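Local coordinates for protein fimbrial subunit type 1 (Actinomyces oris, PDB 3UXF) that serves as the major subunit of a cell-wall-anchored fimbria on the bacterial surface, built as a chain of beta-sandwich domains with bound calcium, at residues I150-M161 with Y172-L182. Residues are numbered along the deposited sequence; the frame is centred on the assembly and turned at random.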
ATOM      1  N   ILE A 150      -0.984  -6.589  11.889  1.00 15.62           N
ATOM      2  CA  ILE A 150      -1.221  -7.951  11.440  1.00 17.01           C
ATOM      3  C   ILE A 150      -0.990  -8.976  12.587  1.00 14.23           C
ATOM      4  O   ILE A 150       0.084  -8.977  13.164  1.00 18.26           O
ATOM      5  CB  ILE A 150      -0.273  -8.297  10.284  1.00 15.81           C
ATOM      6  CG1 ILE A 150      -0.555  -7.351   9.103  1.00 20.21           C
ATOM      7  CG2 ILE A 150      -0.505  -9.740   9.801  1.00 16.51           C
ATOM      8  CD1 ILE A 150       0.516  -7.405   8.041  1.00 17.77           C
ATOM      9  N   PRO A 151      -1.989  -9.824  12.879  1.00 16.03           N
ATOM     10  CA  PRO A 151      -1.793 -10.767  13.993  1.00 16.33           C
ATOM     11  C   PRO A 151      -0.716 -11.790  13.698  1.00 17.67           C
ATOM     12  O   PRO A 151      -0.513 -12.217  12.546  1.00 17.90           O
ATOM     13  CB  PRO A 151      -3.126 -11.517  14.073  1.00 20.27           C
ATOM     14  CG  PRO A 151      -4.095 -10.708  13.342  1.00 20.31           C
ATOM     15  CD  PRO A 151      -3.317  -9.980  12.276  1.00 20.13           C
ATOM     16  N   ALA A 152      -0.033 -12.211  14.759  1.00 16.16           N
ATOM     17  CA  ALA A 152       0.837 -13.384  14.672  1.00 16.51           C
ATOM     18  C   ALA A 152       0.064 -14.692  14.526  1.00 16.33           C
ATOM     19  O   ALA A 152      -1.078 -14.822  14.996  1.00 19.14           O
ATOM     20  CB  ALA A 152       1.747 -13.444  15.925  1.00 16.84           C
ATOM     21  N   GLU A 153       0.703 -15.697  13.921  1.00 19.13           N
ATOM     22  CA  GLU A 153       0.127 -17.037  13.888  1.00 19.30           C
ATOM     23  C   GLU A 153       0.295 -17.689  15.241  1.00 18.54           C
ATOM     24  O   GLU A 153       1.320 -17.495  15.861  1.00 17.96           O
ATOM     25  CB  GLU A 153       0.848 -17.899  12.872  1.00 23.80           C
ATOM     26  CG  GLU A 153       0.585 -17.447  11.439  1.00 31.43           C
ATOM     27  CD  GLU A 153       0.949 -18.504  10.402  1.00 46.73           C
ATOM     28  OE1 GLU A 153       1.940 -19.263  10.620  1.00 43.60           O
ATOM     29  OE2 GLU A 153       0.236 -18.563   9.364  1.00 47.96           O
ATOM     30  N   ASP A 154      -0.702 -18.441  15.672  1.00 15.16           N
ATOM     31  CA  ASP A 154      -0.575 -19.229  16.910  1.00 14.35           C
ATOM     32  C   ASP A 154       0.590 -20.206  16.772  1.00 17.13           C
ATOM     33  O   ASP A 154       0.878 -20.740  15.677  1.00 18.40           O
ATOM     34  CB  ASP A 154      -1.832 -20.061  17.186  1.00 16.48           C
ATOM     35  CG  ASP A 154      -3.057 -19.231  17.564  1.00 19.49           C
ATOM     36  OD1 ASP A 154      -2.967 -18.011  17.785  1.00 20.84           O
ATOM     37  OD2 ASP A 154      -4.127 -19.868  17.684  1.00 25.43           O
ATOM     38  N   PHE A 155       1.220 -20.529  17.900  1.00 15.02           N
ATOM     39  CA  PHE A 155       2.320 -21.462  17.842  1.00 16.37           C
ATOM     40  C   PHE A 155       2.496 -22.137  19.191  1.00 13.99           C
ATOM     41  O   PHE A 155       1.910 -21.694  20.191  1.00 15.59           O
ATOM     42  CB  PHE A 155       3.602 -20.767  17.380  1.00 19.12           C
ATOM     43  CG  PHE A 155       4.112 -19.720  18.331  1.00 18.29           C
ATOM     44  CD1 PHE A 155       5.088 -20.038  19.269  1.00 19.34           C
ATOM     45  CD2 PHE A 155       3.640 -18.413  18.274  1.00 16.81           C
ATOM     46  CE1 PHE A 155       5.564 -19.091  20.143  1.00 19.13           C
ATOM     47  CE2 PHE A 155       4.119 -17.458  19.132  1.00 17.96           C
ATOM     48  CZ  PHE A 155       5.092 -17.797  20.087  1.00 18.42           C
ATOM     49  N   VAL A 156       3.243 -23.239  19.183  1.00 15.85           N
ATOM     50  CA  VAL A 156       3.518 -23.997  20.395  1.00 16.25           C
ATOM     51  C   VAL A 156       4.986 -23.822  20.733  1.00 15.73           C
ATOM     52  O   VAL A 156       5.851 -23.884  19.837  1.00 16.72           O
ATOM     53  CB  VAL A 156       3.212 -25.474  20.182  1.00 16.61           C
ATOM     54  CG1 VAL A 156       3.666 -26.305  21.404  1.00 17.49           C
ATOM     55  CG2 VAL A 156       1.733 -25.669  19.940  1.00 20.60           C
ATOM     56  N   VAL A 157       5.285 -23.616  22.017  1.00 14.63           N
ATOM     57  CA  VAL A 157       6.658 -23.493  22.460  1.00 15.54           C
ATOM     58  C   VAL A 157       6.867 -24.418  23.657  1.00 12.76           C
ATOM     59  O   VAL A 157       5.909 -24.706  24.388  1.00 14.59           O
ATOM     60  CB  VAL A 157       6.963 -22.039  22.822  1.00 17.50           C
ATOM     61  CG1 VAL A 157       6.183 -21.580  24.043  1.00 14.47           C
ATOM     62  CG2 VAL A 157       8.459 -21.816  22.965  1.00 15.05           C
ATOM     63  N   THR A 158       8.085 -24.923  23.834  1.00 13.18           N
ATOM     64  CA  THR A 158       8.409 -25.676  25.032  1.00 12.22           C
ATOM     65  C   THR A 158       9.390 -24.871  25.891  1.00 12.25           C
ATOM     66  O   THR A 158      10.281 -24.207  25.353  1.00 11.92           O
ATOM     67  CB  THR A 158       9.027 -27.065  24.715  1.00 14.37           C
ATOM     68  OG1 THR A 158      10.261 -26.964  23.986  1.00 13.21           O
ATOM     69  CG2 THR A 158       8.075 -27.883  23.868  1.00 13.03           C
ATOM     70  N   LEU A 159       9.217 -24.952  27.204  1.00 12.62           N
ATOM     71  CA  LEU A 159      10.203 -24.445  28.159  1.00 11.90           C
ATOM     72  C   LEU A 159      10.643 -25.649  28.953  1.00 12.89           C
ATOM     73  O   LEU A 159       9.841 -26.221  29.691  1.00 12.58           O
ATOM     74  CB  LEU A 159       9.516 -23.511  29.138  1.00 13.38           C
ATOM     75  CG  LEU A 159       9.238 -22.044  28.780  1.00 22.94           C
ATOM     76  CD1 LEU A 159       9.539 -21.539  27.328  1.00 16.24           C
ATOM     77  CD2 LEU A 159       7.967 -21.460  29.439  1.00 13.02           C
ATOM     78  N   PRO A 160      11.918 -26.063  28.833  1.00 11.58           N
ATOM     79  CA  PRO A 160      12.975 -25.503  27.984  1.00 14.12           C
ATOM     80  C   PRO A 160      12.896 -26.016  26.553  1.00 12.84           C
ATOM     81  O   PRO A 160      12.045 -26.858  26.214  1.00 13.65           O
ATOM     82  CB  PRO A 160      14.252 -26.042  28.641  1.00 12.30           C
ATOM     83  CG  PRO A 160      13.810 -27.432  29.148  1.00 13.70           C
ATOM     84  CD  PRO A 160      12.369 -27.255  29.577  1.00 12.87           C
ATOM     85  N   MET A 161      13.793 -25.495  25.714  1.00 11.86           N
ATOM     86  CA  MET A 161      14.065 -25.986  24.376  1.00 11.78           C
ATOM     87  C   MET A 161      15.480 -26.474  24.405  1.00 12.56           C
ATOM     88  O   MET A 161      16.285 -25.953  25.174  1.00 14.95           O
ATOM     89  CB  MET A 161      14.045 -24.817  23.367  1.00 15.71           C
ATOM     90  CG  MET A 161      12.668 -24.422  22.930  1.00 17.44           C
ATOM     91  SD  MET A 161      12.855 -23.121  21.701  1.00 20.12           S
ATOM     92  CE  MET A 161      13.624 -24.055  20.393  1.00 21.53           C
ATOM     93  N   TYR A 172      16.207 -22.571  29.154  1.00 13.28           N
ATOM     94  CA  TYR A 172      15.001 -22.311  29.933  1.00 11.92           C
ATOM     95  C   TYR A 172      14.472 -20.887  29.767  1.00 12.63           C
ATOM     96  O   TYR A 172      13.426 -20.546  30.302  1.00 12.25           O
ATOM     97  CB  TYR A 172      15.247 -22.602  31.416  1.00 12.69           C
ATOM     98  CG  TYR A 172      15.512 -24.057  31.732  1.00 12.18           C
ATOM     99  CD1 TYR A 172      14.490 -24.892  32.153  1.00 12.34           C
ATOM    100  CD2 TYR A 172      16.785 -24.592  31.615  1.00 12.51           C
ATOM    101  CE1 TYR A 172      14.727 -26.218  32.446  1.00 13.54           C
ATOM    102  CE2 TYR A 172      17.030 -25.921  31.908  1.00 13.01           C
ATOM    103  CZ  TYR A 172      15.996 -26.727  32.323  1.00 15.94           C
ATOM    104  OH  TYR A 172      16.229 -28.047  32.614  1.00 13.84           O
ATOM    105  N   ASN A 173      15.206 -20.062  29.033  1.00 13.13           N
ATOM    106  CA  ASN A 173      14.795 -18.686  28.781  1.00 12.95           C
ATOM    107  C   ASN A 173      14.617 -18.528  27.285  1.00 12.41           C
ATOM    108  O   ASN A 173      15.540 -18.143  26.575  1.00 14.64           O
ATOM    109  CB  ASN A 173      15.841 -17.717  29.318  1.00 13.60           C
ATOM    110  CG  ASN A 173      16.048 -17.861  30.811  1.00 14.94           C
ATOM    111  OD1 ASN A 173      17.082 -18.342  31.262  1.00 24.23           O
ATOM    112  ND2 ASN A 173      15.053 -17.457  31.585  1.00 12.99           N
ATOM    113  N   VAL A 174      13.437 -18.904  26.813  1.00 12.69           N
ATOM    114  CA  VAL A 174      13.167 -18.984  25.392  1.00 14.32           C
ATOM    115  C   VAL A 174      12.683 -17.675  24.785  1.00 11.84           C
ATOM    116  O   VAL A 174      11.855 -16.976  25.359  1.00 13.19           O
ATOM    117  CB  VAL A 174      12.152 -20.105  25.097  1.00 13.83           C
ATOM    118  CG1 VAL A 174      11.832 -20.164  23.619  1.00 15.90           C
ATOM    119  CG2 VAL A 174      12.693 -21.438  25.585  1.00 14.90           C
ATOM    120  N   HIS A 175      13.220 -17.363  23.612  1.00 13.19           N
ATOM    121  CA  HIS A 175      12.828 -16.182  22.865  1.00 13.23           C
ATOM    122  C   HIS A 175      12.204 -16.642  21.563  1.00 12.71           C
ATOM    123  O   HIS A 175      12.766 -17.475  20.862  1.00 15.67           O
ATOM    124  CB  HIS A 175      14.040 -15.303  22.572  1.00 14.86           C
ATOM    125  CG  HIS A 175      14.564 -14.586  23.775  1.00 18.26           C
ATOM    126  ND1 HIS A 175      14.372 -13.238  23.978  1.00 20.07           N
ATOM    127  CD2 HIS A 175      15.263 -15.032  24.844  1.00 18.35           C
ATOM    128  CE1 HIS A 175      14.933 -12.883  25.119  1.00 20.76           C
ATOM    129  NE2 HIS A 175      15.481 -13.954  25.665  1.00 19.65           N
ATOM    130  N   VAL A 176      11.035 -16.105  21.243  1.00 14.76           N
ATOM    131  CA  VAL A 176      10.358 -16.477  20.013  1.00 13.85           C
ATOM    132  C   VAL A 176       9.981 -15.250  19.193  1.00 15.67           C
ATOM    133  O   VAL A 176       9.595 -14.219  19.737  1.00 15.20           O
ATOM    134  CB  VAL A 176       9.105 -17.336  20.288  1.00 14.73           C
ATOM    135  CG1 VAL A 176       9.508 -18.710  20.793  1.00 17.70           C
ATOM    136  CG2 VAL A 176       8.197 -16.648  21.287  1.00 19.42           C
ATOM    137  N   TYR A 177      10.111 -15.376  17.877  1.00 17.37           N
ATOM    138  CA  TYR A 177       9.762 -14.311  16.947  1.00 19.79           C
ATOM    139  C   TYR A 177       8.658 -14.829  16.038  1.00 17.65           C
ATOM    140  O   TYR A 177       8.928 -15.400  14.986  1.00 23.36           O
ATOM    141  CB  TYR A 177      10.982 -13.902  16.118  1.00 19.54           C
ATOM    142  CG  TYR A 177      12.136 -13.379  16.943  1.00 21.48           C
ATOM    143  CD1 TYR A 177      12.393 -12.019  17.030  1.00 20.39           C
ATOM    144  CD2 TYR A 177      12.964 -14.246  17.638  1.00 19.46           C
ATOM    145  CE1 TYR A 177      13.443 -11.538  17.782  1.00 23.93           C
ATOM    146  CE2 TYR A 177      14.016 -13.775  18.393  1.00 22.17           C
ATOM    147  CZ  TYR A 177      14.253 -12.421  18.461  1.00 25.38           C
ATOM    148  OH  TYR A 177      15.298 -11.948  19.215  1.00 26.06           O
ATOM    149  N   PRO A 178       7.414 -14.646  16.464  1.00 19.41           N
ATOM    150  CA  PRO A 178       6.265 -15.174  15.725  1.00 21.49           C
ATOM    151  C   PRO A 178       6.118 -14.581  14.330  1.00 23.93           C
ATOM    152  O   PRO A 178       6.549 -13.461  14.067  1.00 23.98           O
ATOM    153  CB  PRO A 178       5.071 -14.787  16.601  1.00 20.72           C
ATOM    154  CG  PRO A 178       5.546 -13.661  17.427  1.00 21.80           C
ATOM    155  CD  PRO A 178       7.003 -13.879  17.651  1.00 17.50           C
ATOM    156  N   LYS A 179       5.500 -15.354  13.450  1.00 19.91           N
ATOM    157  CA  LYS A 179       5.277 -14.959  12.068  1.00 23.30           C
ATOM    158  C   LYS A 179       3.918 -14.286  11.887  1.00 19.60           C
ATOM    159  O   LYS A 179       2.918 -14.719  12.454  1.00 20.48           O
ATOM    160  CB  LYS A 179       5.346 -16.220  11.185  1.00 25.00           C
ATOM    161  CG  LYS A 179       5.086 -15.969   9.690  1.00 38.46           C
ATOM    162  CD  LYS A 179       4.815 -17.280   8.909  1.00 43.05           C
ATOM    163  CE  LYS A 179       6.037 -17.736   8.108  1.00 56.79           C
ATOM    164  NZ  LYS A 179       6.545 -16.692   7.160  1.00 56.69           N
ATOM    165  N   ASN A 180       3.874 -13.249  11.047  1.00 17.62           N
ATOM    166  CA  ASN A 180       2.593 -12.675  10.666  1.00 17.79           C
ATOM    167  C   ASN A 180       1.673 -13.626   9.916  1.00 16.79           C
ATOM    168  O   ASN A 180       2.105 -14.372   9.028  1.00 20.32           O
ATOM    169  CB  ASN A 180       2.840 -11.465   9.781  1.00 20.38           C
ATOM    170  CG  ASN A 180       3.252 -10.251  10.550  1.00 19.58           C
ATOM    171  OD1 ASN A 180       3.137 -10.194  11.776  1.00 19.84           O
ATOM    172  ND2 ASN A 180       3.677  -9.223   9.824  1.00 21.70           N
ATOM    173  N   THR A 181       0.388 -13.578  10.226  1.00 19.36           N
ATOM    174  CA  THR A 181      -0.582 -14.381   9.512  1.00 18.71           C
ATOM    175  C   THR A 181      -0.800 -13.906   8.090  1.00 22.13           C
ATOM    176  O   THR A 181      -1.285 -14.673   7.256  1.00 24.80           O
ATOM    177  CB  THR A 181      -1.965 -14.314  10.178  1.00 23.19           C
ATOM    178  OG1 THR A 181      -2.347 -12.946  10.371  1.00 20.97           O
ATOM    179  CG2 THR A 181      -1.937 -15.030  11.530  1.00 24.80           C
ATOM    180  N   LEU A 182      -0.489 -12.645   7.840  1.00 18.24           N
ATOM    181  CA  LEU A 182      -0.692 -12.071   6.501  1.00 18.30           C
ATOM    182  C   LEU A 182       0.594 -11.461   6.029  1.00 19.06           C
ATOM    183  O   LEU A 182       1.244 -10.730   6.767  1.00 19.89           O
ATOM    184  CB  LEU A 182      -1.767 -10.965   6.539  1.00 17.51           C
ATOM    185  CG  LEU A 182      -3.134 -11.391   7.080  1.00 19.11           C
ATOM    186  CD1 LEU A 182      -4.081 -10.189   7.182  1.00 18.36           C
ATOM    187  CD2 LEU A 182      -3.790 -12.482   6.218  1.00 22.31           C
TER
HETATM  188  O   HOH W   1       3.939 -17.498  14.781  1.00 23.71           O
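Strands from the two facing sheets of the N-terminal beta-sandwich domain pack here, the edge strand 155-159 against 173-176, with Phe155 and Val157 on Val174 and Val176. Strand 155-159 ends one sheet beside strand 136-144, and 173-176 lies in the other sheet beside strand 44-48. The strand axes run nearly antiparallel, at 161°, and come within 7.8 Å, so side chains fill the gap between them. CG2 of Val157 sits anti to its backbone N and reaches both CG1 of Val174 (3.8 Å) and CG1 of Val176. The Phe155 ring takes CG2 of Val176 obliquely, 3.5 Å from CZ, and its CE2 meets CB of Pro178. Leu159 CD1 touches CG2 of Val174, while SD of Met161 lies against CG1 of the same valine. Where the chain crosses between the sheets, Pro160, which follows a cis peptide bond, sets CB and CG over one face of the Tyr172 ring. This is a CH-pi contact, with CB 3.8 Å from the ring centroid and 13° off the normal. The Tyr172 hydroxyl is hydrogen-bonded to the backbone N of Asp38.

At the other end the backbones pair directly. Thr181 N donates to Pro151 O (2.8 Å). Glu153 N donates to Lys179 O (2.8 Å). A water bridges Glu153 O and Lys179 N. CG of Glu153 packs on CG2 of Thr181 (3.5 Å), and Ala152 CB meets Pro178 CB. Ile150 CG2 lies against Leu182 CB, beside Asn180, whose ND2 bonds to Glu51 O.

The two layers are therefore joined by apolar packing along the strands. At the Ala152-Asn180 end, two backbone bonds and one water hold the loops together, and at the other end Pro160 on Tyr172 closes the contact.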